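Local coordinates for uncharacterized protein HI_0666 (Haemophilus influenzae, PDB 7CZO) that forms the N-terminal domain of a HipA toxin and probably takes part in the regulation of the HipBA toxin-antitoxin system, at residues 5-10 and 19-24; 11-16 and 36-41; 29-34 and 44-49; 62-67 and 85-90. All coordinates share one frame; numbering follows the deposited sequence.

Contact 1 of 4, residues 5-10 and 19-24; sequences VRSGKV and LLREDH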
# COMPACT_ATOMS: atom_id res chain seq x y z
N VAL A 5 5.91 2.93 12.35
CA VAL A 5 6.30 1.67 11.74
C VAL A 5 6.48 1.94 10.24
O VAL A 5 7.33 2.75 9.85
CB VAL A 5 5.30 0.48 12.05
CG1 VAL A 5 6.05 -0.84 12.25
CG2 VAL A 5 4.44 0.75 13.28
N ARG A 6 5.62 1.34 9.41
CA ARG A 6 5.97 0.97 8.05
C ARG A 6 5.48 1.96 6.97
O ARG A 6 4.32 2.37 6.96
CB ARG A 6 5.40 -0.43 7.78
CG ARG A 6 5.98 -1.54 8.64
CD ARG A 6 7.34 -1.99 8.12
NE ARG A 6 7.25 -3.11 7.18
CZ ARG A 6 8.29 -3.63 6.51
NH1 ARG A 6 9.50 -3.12 6.67
NH2 ARG A 6 8.11 -4.65 5.68
N SER A 7 6.37 2.32 6.06
CA SER A 7 6.10 3.29 5.04
C SER A 7 6.52 2.74 3.65
O SER A 7 7.54 2.07 3.53
CB SER A 7 6.86 4.57 5.39
OG SER A 7 6.59 5.61 4.45
N GLY A 8 5.73 3.03 2.61
CA GLY A 8 6.07 2.68 1.22
C GLY A 8 5.82 3.86 0.29
O GLY A 8 4.75 4.47 0.33
N LYS A 9 6.81 4.22 -0.51
CA LYS A 9 6.60 5.20 -1.57
C LYS A 9 5.78 4.52 -2.68
O LYS A 9 6.03 3.37 -3.04
CB LYS A 9 7.93 5.67 -2.16
CG LYS A 9 8.59 6.87 -1.53
CD LYS A 9 10.07 6.93 -1.96
CE LYS A 9 10.56 8.33 -2.35
NZ LYS A 9 11.26 8.38 -3.67
N VAL A 10 4.83 5.26 -3.23
CA VAL A 10 3.89 4.73 -4.19
C VAL A 10 4.10 5.38 -5.52
O VAL A 10 4.01 6.60 -5.65
CB VAL A 10 2.45 4.99 -3.72
CG1 VAL A 10 1.45 4.76 -4.85
CG2 VAL A 10 2.15 4.12 -2.48
N LEU A 19 2.29 8.20 -0.54
CA LEU A 19 2.91 7.41 0.55
C LEU A 19 1.88 6.56 1.25
O LEU A 19 0.83 7.04 1.62
CB LEU A 19 3.52 8.34 1.60
CG LEU A 19 4.66 9.24 1.11
CD1 LEU A 19 4.81 10.43 2.04
CD2 LEU A 19 5.95 8.44 1.02
N LEU A 20 2.17 5.28 1.44
CA LEU A 20 1.22 4.41 2.11
C LEU A 20 1.91 3.95 3.37
O LEU A 20 3.01 3.38 3.28
CB LEU A 20 0.87 3.25 1.20
CG LEU A 20 0.06 2.14 1.83
CD1 LEU A 20 -1.37 2.56 2.07
CD2 LEU A 20 0.09 0.93 0.92
N ARG A 21 1.31 4.22 4.54
CA ARG A 21 1.98 4.01 5.83
C ARG A 21 1.09 3.18 6.66
O ARG A 21 -0.13 3.28 6.50
CB ARG A 21 2.25 5.31 6.60
CG ARG A 21 2.52 6.50 5.69
CD ARG A 21 3.36 7.58 6.33
NE ARG A 21 4.73 7.58 5.82
CZ ARG A 21 5.65 8.48 6.15
NH1 ARG A 21 5.35 9.48 6.98
NH2 ARG A 21 6.88 8.39 5.63
N GLU A 22 1.69 2.35 7.51
CA GLU A 22 0.95 1.62 8.55
C GLU A 22 1.49 1.97 9.93
O GLU A 22 2.70 2.21 10.11
CB GLU A 22 1.03 0.13 8.37
CG GLU A 22 0.14 -0.64 9.32
CD GLU A 22 0.51 -2.12 9.41
OE1 GLU A 22 1.63 -2.51 9.00
OE2 GLU A 22 -0.34 -2.88 9.94
N ASP A 23 0.56 2.02 10.89
CA ASP A 23 0.87 2.29 12.30
C ASP A 23 -0.18 1.56 13.16
O ASP A 23 -1.09 0.88 12.60
CB ASP A 23 0.95 3.83 12.55
CG ASP A 23 -0.45 4.59 12.57
OD1 ASP A 23 -1.59 3.98 12.59
OD2 ASP A 23 -0.37 5.86 12.59
N HIS A 24 -0.07 1.69 14.48
CA HIS A 24 -0.97 0.99 15.43
C HIS A 24 -2.42 1.22 15.09
O HIS A 24 -3.22 0.29 15.17
CB HIS A 24 -0.65 1.33 16.94
CG HIS A 24 -1.53 2.39 17.58
ND1 HIS A 24 -1.06 3.64 17.95
CD2 HIS A 24 -2.83 2.35 18.00
CE1 HIS A 24 -2.02 4.33 18.54
NE2 HIS A 24 -3.11 3.58 18.57
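Gly8 and Leu20 form the hydrogen-bonded pair at the tight centre of this antiparallel ladder. Gly8 N gives its hydrogen to Leu20 O at 2.8 Å, and Leu20 N returns one to Gly8 O at 2.9 Å. The next such ring joins Arg6 and Glu22, where Glu22 N reaches Arg6 O at 2.7 Å; the reverse bond from Arg6 N to Glu22 O is longer, at 3.1 Å, and more bent. At 164° and 4.7 Å the axes of 7-10 and 19-22 are those of antiparallel neighbours; strands 7-12 and 15-22, joined by a short turn, form a beta hairpin.

The non-hydrogen-bonded pairs Ser7-Arg21 and Lys9-Leu19 share the other face. Ser7 holds OG anti to its own N (chi1 -178°), where Arg21 NE donates to it at 3.0 Å. OG lies at the edge of the guanidinium group and close to its plane. Lys9 and Leu19 run side by side, CG to CD2 at 4.0 Å. Arg21 is exposed, and the Arg6 guanidinium turns toward helix 82-91. Toward the solvent, exposed Val5 rests CB and CG2 against Glu22 O.

Both polar ends have a further partner: Glu103 OE2 is hydrogen-bonded to Ser7 OG and salt-bridged to Arg21 NH2. The buried serine hydroxyl thus sits between a cationic donor and a carboxylate, and this arrangement probably helps to neutralise the arginine at the sheet surface.

Contact 2 of 4, residues 11-16 and 36-41; sequences FLYGEF and QGIPLS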
# COMPACT_ATOMS: atom_id res chain seq x y z
N PHE A 11 4.37 4.54 -6.51
CA PHE A 11 4.59 4.97 -7.89
C PHE A 11 3.44 4.45 -8.77
O PHE A 11 2.97 3.35 -8.56
CB PHE A 11 5.91 4.39 -8.39
CG PHE A 11 7.12 4.95 -7.71
CD1 PHE A 11 7.59 4.39 -6.53
CD2 PHE A 11 7.80 6.04 -8.24
CE1 PHE A 11 8.72 4.89 -5.90
CE2 PHE A 11 8.94 6.55 -7.62
CZ PHE A 11 9.40 5.96 -6.44
N LEU A 12 3.01 5.27 -9.73
CA LEU A 12 1.98 4.93 -10.75
C LEU A 12 2.49 5.34 -12.17
O LEU A 12 3.01 6.44 -12.39
CB LEU A 12 0.72 5.68 -10.43
CG LEU A 12 -0.53 5.37 -11.22
CD1 LEU A 12 -0.85 3.89 -11.20
CD2 LEU A 12 -1.68 6.17 -10.61
N TYR A 13 2.44 4.41 -13.12
CA TYR A 13 3.08 4.59 -14.43
C TYR A 13 4.41 5.32 -14.35
O TYR A 13 4.66 6.21 -15.18
CB TYR A 13 2.17 5.35 -15.40
CG TYR A 13 0.75 4.83 -15.44
CD1 TYR A 13 0.43 3.59 -15.93
CD2 TYR A 13 -0.26 5.59 -14.98
CE1 TYR A 13 -0.89 3.15 -15.96
CE2 TYR A 13 -1.55 5.16 -14.97
CZ TYR A 13 -1.87 3.95 -15.47
OH TYR A 13 -3.22 3.55 -15.41
N GLY A 14 5.26 4.96 -13.39
CA GLY A 14 6.65 5.45 -13.34
C GLY A 14 6.88 6.63 -12.40
O GLY A 14 8.01 6.90 -12.00
N GLU A 15 5.80 7.32 -12.02
CA GLU A 15 5.90 8.56 -11.25
C GLU A 15 5.49 8.38 -9.79
O GLU A 15 4.40 7.88 -9.52
CB GLU A 15 5.00 9.64 -11.87
CG GLU A 15 5.13 9.82 -13.38
CD GLU A 15 6.52 10.29 -13.82
OE1 GLU A 15 7.08 11.22 -13.19
OE2 GLU A 15 7.03 9.72 -14.81
N PHE A 16 6.35 8.82 -8.87
CA PHE A 16 6.05 8.92 -7.45
C PHE A 16 4.81 9.76 -7.27
O PHE A 16 4.82 10.92 -7.68
CB PHE A 16 7.22 9.59 -6.73
CG PHE A 16 7.03 9.78 -5.26
CD1 PHE A 16 6.33 8.86 -4.49
CD2 PHE A 16 7.60 10.86 -4.62
CE1 PHE A 16 6.18 9.03 -3.12
CE2 PHE A 16 7.46 11.04 -3.25
CZ PHE A 16 6.75 10.12 -2.50
N GLN A 36 -0.87 16.64 -9.12
CA GLN A 36 -2.06 16.72 -9.91
C GLN A 36 -1.68 15.72 -10.98
O GLN A 36 -0.53 15.70 -11.45
CB GLN A 36 -2.27 18.14 -10.45
CG GLN A 36 -3.71 18.43 -10.83
CD GLN A 36 -4.10 17.93 -12.23
OE1 GLN A 36 -3.38 17.15 -12.87
NE2 GLN A 36 -5.26 18.38 -12.70
N GLY A 37 -2.63 14.86 -11.34
CA GLY A 37 -2.34 13.71 -12.17
C GLY A 37 -3.50 12.74 -12.07
O GLY A 37 -4.53 13.02 -11.40
N ILE A 38 -3.36 11.60 -12.74
CA ILE A 38 -4.48 10.66 -12.83
C ILE A 38 -4.62 9.98 -11.48
O ILE A 38 -3.61 9.55 -10.88
CB ILE A 38 -4.30 9.65 -13.98
CG1 ILE A 38 -5.56 8.80 -14.12
CG2 ILE A 38 -3.06 8.78 -13.81
CD1 ILE A 38 -5.51 7.82 -15.27
N PRO A 39 -5.86 9.92 -10.95
CA PRO A 39 -6.02 9.28 -9.63
C PRO A 39 -5.66 7.79 -9.61
O PRO A 39 -5.74 7.11 -10.63
CB PRO A 39 -7.49 9.51 -9.32
CG PRO A 39 -7.77 10.84 -9.99
CD PRO A 39 -7.03 10.75 -11.29
N LEU A 40 -5.21 7.31 -8.46
CA LEU A 40 -4.83 5.90 -8.33
C LEU A 40 -6.08 5.00 -8.47
O LEU A 40 -6.05 3.92 -9.07
CB LEU A 40 -4.12 5.67 -6.99
CG LEU A 40 -3.69 4.25 -6.66
CD1 LEU A 40 -2.55 3.87 -7.57
CD2 LEU A 40 -3.26 4.14 -5.21
N SER A 41 -7.20 5.47 -7.95
CA SER A 41 -8.44 4.75 -8.07
C SER A 41 -9.59 5.72 -7.82
O SER A 41 -9.39 6.80 -7.26
CB SER A 41 -8.46 3.64 -7.03
OG SER A 41 -8.60 4.21 -5.74
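Leu12 extends its CD2 methyl into the bend formed by Ile38 and Leu40, and this one branch makes most of the contact. It lies 3.9 Å from Leu40 CD1, and at the same distance from Leu40 CA; Ile38 CG2 is farther, at 4.4 Å from Leu12 CD2. The two leucine side chains cross at a slant. Leu12 CB already faces loop 36-41, and a fully extended first torsion (chi1 -172°) carries both methyls onward to it. Beside it, Tyr13 presents the edge of its ring to Ile38, with CE2 4.1 Å from CG2 and the side chains at roughly a right angle.

One shell out, the hairpin turn sets these groups in place. Leu12 to Glu15 is a type I' beta turn, closed by Glu15 N to Leu12 O at 2.9 Å and Leu12 N to Glu15 O at 3.0 Å. Tyr13 and Gly14 fill its corners with positive phi angles, and Leu12 CD1 lies over one face of the Tyr13 ring near the rim. On the loop side, Ile38 O is hydrogen-bonded to Tyr35 OH. Farther out, Leu40 packs on Tyr59 and Phe60 of helix 58-62, while Leu12 also touches Ile17 and Ala98.

No hydrogen bond crosses between the two segments. Their adhesion is therefore apolar: buried leucine methyls seal the inner side, exposed Tyr13 and Ile38 form the outer one, and the polar bond to Tyr35 probably helps to fix the loop's position.

Contact 3 of 4, residues 29-34 and 44-49; sequences FSYNPD and FPIEQS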
# COMPACT_ATOMS: atom_id res chain seq x y z
N PHE A 29 -3.05 6.31 3.33
CA PHE A 29 -2.60 6.69 2.01
C PHE A 29 -2.73 8.19 1.89
O PHE A 29 -3.75 8.74 2.30
CB PHE A 29 -3.43 6.01 0.91
CG PHE A 29 -3.07 6.50 -0.46
CD1 PHE A 29 -1.76 6.40 -0.92
CD2 PHE A 29 -4.01 7.10 -1.27
CE1 PHE A 29 -1.37 6.87 -2.16
CE2 PHE A 29 -3.65 7.58 -2.51
CZ PHE A 29 -2.32 7.46 -2.95
N SER A 30 -1.74 8.82 1.27
CA SER A 30 -1.79 10.24 0.97
C SER A 30 -1.07 10.58 -0.33
O SER A 30 -0.01 10.02 -0.62
CB SER A 30 -1.16 11.06 2.10
OG SER A 30 0.23 10.77 2.23
N TYR A 31 -1.65 11.50 -1.11
CA TYR A 31 -1.06 11.94 -2.39
C TYR A 31 -0.01 13.01 -2.15
O TYR A 31 -0.23 13.93 -1.39
CB TYR A 31 -2.15 12.56 -3.29
CG TYR A 31 -3.07 11.59 -4.00
CD1 TYR A 31 -2.58 10.79 -5.02
CD2 TYR A 31 -4.41 11.50 -3.67
CE1 TYR A 31 -3.40 9.91 -5.68
CE2 TYR A 31 -5.25 10.60 -4.31
CZ TYR A 31 -4.73 9.81 -5.33
OH TYR A 31 -5.52 8.92 -6.03
N ASN A 32 1.12 12.95 -2.82
CA ASN A 32 2.01 14.11 -2.85
C ASN A 32 1.30 15.44 -3.12
O ASN A 32 0.32 15.50 -3.85
CB ASN A 32 3.13 13.89 -3.87
CG ASN A 32 4.16 12.92 -3.37
OD1 ASN A 32 4.25 12.66 -2.16
ND2 ASN A 32 4.95 12.36 -4.28
N PRO A 33 1.78 16.52 -2.49
CA PRO A 33 1.05 17.79 -2.60
C PRO A 33 1.08 18.38 -4.01
O PRO A 33 0.14 19.08 -4.39
CB PRO A 33 1.78 18.71 -1.63
CG PRO A 33 2.87 17.89 -0.99
CD PRO A 33 3.07 16.67 -1.80
N ASP A 34 2.14 18.11 -4.78
CA ASP A 34 2.23 18.59 -6.16
C ASP A 34 1.73 17.58 -7.16
O ASP A 34 2.01 17.74 -8.35
CB ASP A 34 3.67 18.85 -6.60
CG ASP A 34 4.48 19.53 -5.56
OD1 ASP A 34 4.14 20.68 -5.21
OD2 ASP A 34 5.44 18.87 -5.10
N PHE A 44 -9.84 7.09 -4.41
CA PHE A 44 -8.82 8.05 -3.99
C PHE A 44 -8.78 9.26 -4.92
O PHE A 44 -7.83 9.46 -5.66
CB PHE A 44 -7.44 7.40 -3.96
CG PHE A 44 -7.29 6.32 -2.93
CD1 PHE A 44 -7.75 6.50 -1.63
CD2 PHE A 44 -6.63 5.14 -3.24
CE1 PHE A 44 -7.59 5.52 -0.68
CE2 PHE A 44 -6.46 4.15 -2.30
CZ PHE A 44 -6.94 4.34 -1.01
N PRO A 45 -9.81 10.10 -4.85
CA PRO A 45 -9.71 11.40 -5.51
C PRO A 45 -8.65 12.29 -4.86
O PRO A 45 -8.57 12.40 -3.64
CB PRO A 45 -11.09 12.01 -5.30
CG PRO A 45 -11.99 10.88 -4.88
CD PRO A 45 -11.11 9.88 -4.20
N ILE A 46 -7.90 12.97 -5.70
CA ILE A 46 -6.79 13.82 -5.27
C ILE A 46 -7.17 14.89 -4.28
O ILE A 46 -6.35 15.27 -3.44
CB ILE A 46 -6.17 14.49 -6.51
CG1 ILE A 46 -5.80 13.37 -7.53
CG2 ILE A 46 -5.02 15.41 -6.13
CD1 ILE A 46 -4.55 13.58 -8.35
N GLU A 47 -8.41 15.36 -4.33
CA GLU A 47 -8.87 16.49 -3.50
C GLU A 47 -9.21 16.05 -2.09
O GLU A 47 -9.34 16.90 -1.20
CB GLU A 47 -10.11 17.13 -4.11
CG GLU A 47 -9.88 17.72 -5.51
CD GLU A 47 -9.82 16.68 -6.64
OE1 GLU A 47 -9.18 17.02 -7.67
OE2 GLU A 47 -10.39 15.55 -6.52
N GLN A 48 -9.36 14.75 -1.89
CA GLN A 48 -9.67 14.18 -0.57
C GLN A 48 -8.46 13.64 0.18
O GLN A 48 -8.57 13.22 1.35
CB GLN A 48 -10.68 13.08 -0.73
CG GLN A 48 -11.89 13.56 -1.51
CD GLN A 48 -13.04 12.57 -1.50
OE1 GLN A 48 -12.87 11.41 -1.13
NE2 GLN A 48 -14.21 13.03 -1.92
N SER A 49 -7.30 13.66 -0.45
CA SER A 49 -6.12 13.20 0.24
C SER A 49 -5.92 14.07 1.48
O SER A 49 -6.10 15.28 1.42
CB SER A 49 -4.94 13.33 -0.67
OG SER A 49 -3.79 12.81 -0.07
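Ser49 OG accepts the backbone hydrogen of Tyr31 N at 2.7 Å, nearly straight at 167°. With chi1 at -176° Ser49 turns OG away from its own amide and onto that of Tyr31; a side-chain oxygen here does what a strand carbonyl would do, just beyond the backbone pairing. A second bond runs from Tyr31 OH to Phe44 O; the modelled 2.4 Å is very short, and at this resolution its length is doubtful. Tyr31 OH is also hydrogen-bonded to Leu40 N, and one phenol oxygen thereby ties together two points of the 36-49 loop.

Packing spreads from the tyrosine ring. Ile46 CG1 lies over one face, 4.3 Å from Tyr31 CE2 and shifted toward the rim, while Phe29 CE2 of the same segment sits over the centre of the opposite face. Ser49 CB approaches the ring edge, 3.6 Å from Tyr31 CD2. Next door, Phe29 aims CD2 at the middle of the Phe44 ring, 3.8 Å from Phe44 CG. The two ring planes stand at 49° with centroids 4.7 Å apart, an oblique pairing.

Strand 27-31 is flanked in the sheet by 15-22 on one side and 51-53 on the other, and the contact lies where the long loop turns back toward 51-53. Phe44 continues the aromatic cluster edge-to-face onto Phe57 and against Phe51, while Phe29 meets Phe60 of helix 58-62.

Contact 4 of 4, residues 62-67 and 85-90; sequences SLVPEG and FRFLLN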
# COMPACT_ATOMS: atom_id res chain seq x y z
N SER A 62 -6.74 -5.19 -2.81
CA SER A 62 -7.07 -5.82 -4.12
C SER A 62 -5.83 -6.15 -4.98
O SER A 62 -5.90 -6.98 -5.85
CB SER A 62 -8.02 -4.95 -4.93
OG SER A 62 -7.26 -4.02 -5.72
N LEU A 63 -4.71 -5.48 -4.73
CA LEU A 63 -3.48 -5.67 -5.52
C LEU A 63 -2.74 -6.93 -5.14
O LEU A 63 -1.81 -7.33 -5.82
CB LEU A 63 -2.50 -4.50 -5.31
CG LEU A 63 -3.03 -3.10 -5.67
CD1 LEU A 63 -1.98 -2.01 -5.73
CD2 LEU A 63 -3.74 -3.17 -7.01
N VAL A 64 -3.13 -7.56 -4.06
CA VAL A 64 -2.48 -8.78 -3.64
C VAL A 64 -2.92 -9.95 -4.55
O VAL A 64 -4.12 -10.20 -4.71
CB VAL A 64 -2.82 -9.08 -2.17
CG1 VAL A 64 -2.20 -10.40 -1.74
CG2 VAL A 64 -2.33 -7.93 -1.30
N PRO A 65 -1.96 -10.67 -5.15
CA PRO A 65 -2.42 -11.70 -6.08
C PRO A 65 -3.16 -12.84 -5.39
O PRO A 65 -2.74 -13.31 -4.32
CB PRO A 65 -1.11 -12.21 -6.72
CG PRO A 65 -0.13 -11.11 -6.52
CD PRO A 65 -0.49 -10.55 -5.16
N GLU A 66 -4.24 -13.28 -6.03
CA GLU A 66 -5.00 -14.46 -5.65
C GLU A 66 -4.08 -15.57 -5.28
O GLU A 66 -4.14 -16.08 -4.19
CB GLU A 66 -5.85 -14.90 -6.83
CG GLU A 66 -7.15 -14.13 -6.92
CD GLU A 66 -7.89 -14.36 -8.21
OE1 GLU A 66 -7.54 -15.33 -8.93
OE2 GLU A 66 -8.81 -13.55 -8.49
N GLY A 67 -3.20 -15.89 -6.20
CA GLY A 67 -2.20 -16.90 -5.99
C GLY A 67 -1.53 -16.94 -4.64
O GLY A 67 -1.25 -18.02 -4.13
N PHE A 85 -0.07 -5.85 3.91
CA PHE A 85 0.74 -4.65 3.76
C PHE A 85 2.19 -5.05 3.66
O PHE A 85 2.96 -4.41 2.97
CB PHE A 85 0.55 -3.69 4.95
CG PHE A 85 1.35 -2.40 4.83
CD1 PHE A 85 1.00 -1.44 3.91
CD2 PHE A 85 2.44 -2.17 5.63
CE1 PHE A 85 1.72 -0.27 3.78
CE2 PHE A 85 3.17 -0.99 5.51
CZ PHE A 85 2.80 -0.03 4.59
N ARG A 86 2.58 -6.12 4.33
CA ARG A 86 3.98 -6.56 4.24
C ARG A 86 4.24 -7.08 2.80
O ARG A 86 5.24 -6.78 2.20
CB ARG A 86 4.29 -7.61 5.30
CG ARG A 86 5.74 -7.64 5.76
CD ARG A 86 6.01 -8.76 6.79
NE ARG A 86 4.84 -9.17 7.60
CZ ARG A 86 4.25 -8.44 8.56
NH1 ARG A 86 4.70 -7.22 8.87
NH2 ARG A 86 3.19 -8.93 9.19
N PHE A 87 3.31 -7.86 2.26
CA PHE A 87 3.48 -8.39 0.93
C PHE A 87 3.60 -7.24 -0.04
O PHE A 87 4.55 -7.16 -0.83
CB PHE A 87 2.31 -9.24 0.56
CG PHE A 87 2.33 -9.64 -0.87
CD1 PHE A 87 2.85 -10.86 -1.25
CD2 PHE A 87 1.84 -8.79 -1.83
CE1 PHE A 87 2.88 -11.22 -2.58
CE2 PHE A 87 1.87 -9.15 -3.18
CZ PHE A 87 2.39 -10.36 -3.55
N LEU A 88 2.67 -6.29 0.04
CA LEU A 88 2.78 -5.10 -0.81
C LEU A 88 4.19 -4.51 -0.76
O LEU A 88 4.75 -4.19 -1.80
CB LEU A 88 1.72 -4.03 -0.47
CG LEU A 88 0.33 -4.58 -0.80
CD1 LEU A 88 -0.75 -3.61 -0.37
CD2 LEU A 88 0.21 -4.94 -2.28
N LEU A 89 4.76 -4.43 0.44
CA LEU A 89 6.09 -3.84 0.60
C LEU A 89 7.20 -4.74 0.08
O LEU A 89 8.14 -4.26 -0.53
CB LEU A 89 6.36 -3.53 2.05
CG LEU A 89 5.62 -2.34 2.66
CD1 LEU A 89 5.96 -2.27 4.15
CD2 LEU A 89 6.05 -1.07 1.96
N ASN A 90 7.08 -6.05 0.28
CA ASN A 90 8.08 -6.97 -0.23
C ASN A 90 8.06 -7.25 -1.70
O ASN A 90 9.05 -7.74 -2.20
CB ASN A 90 7.99 -8.31 0.46
CG ASN A 90 8.25 -8.21 1.94
OD1 ASN A 90 9.00 -7.33 2.40
ND2 ASN A 90 7.60 -9.10 2.72
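Between Val64, Pro65 and their partners Phe87 and Leu88 no hydrogen bond is formed; the shortest sound polar bond here lies inside the helix, Asn90 N to Arg86 O at 2.8 Å. With Leu89 N to Phe85 O at 3.1 Å, it shows a regular alpha-helical turn, from which Phe87 and Leu88 meet the chain at 62-65. Arg86 is braced on the helix itself through a salt bridge to Asp83.

Leu88 CD2 is the point of touch on one side. It lies 4.0 Å from Val64 CG2 and 4.1 Å from Leu63 CB, settling between the two residues, and the Val64 and Leu88 side chains cross at about a right angle. Phe87 works on the other side: a chi1 of 171° sets its CG opposite the amide nitrogen, the ring extends off the helix, and its CZ approaches Pro65 CD at 3.3 Å. The proline arrives obliquely, and Val64 CG2 is 4.3 Å from Phe87 CD2. Packing is thus buried and hydrocarbon only, along a short front where the nearest CA atoms, those of Val64 and Leu88, are 7.0 Å apart.

Pro65 is the N-cap residue of helix 66-70, so the contact seats the link between helices 58-62 and 66-70 against helix 82-91. The Phe87 ring also meets Trp68 of helix 66-70, and Phe85, pointing away from 62-67, packs helix 82-91 onto Leu20 and Glu22 of the sheet.

Overall arrangement
Contacts 1, 2 and 3 all draw on the antiparallel sheet, whereas contact 4 packs helix 82-91 against an inter-helix link. Contact 4 is the buried one; the others each combine buried and more accessible residues. Contacts 1 and 2 share strands 7-12 and 15-22, one in their paired length and the other at their turn, with centres about 17 Å apart. The chemistry follows place: backbone ladder in contact 1, methyl packing in 2, side-chain bonds and aromatics in 3, pure hydrocarbon in 4. Contacts 2 and 3 interleave along the sequence on the same side of the chain's centre, while contacts 3 and 4 lie on opposite sides, their centres about 22 Å apart, and do not touch.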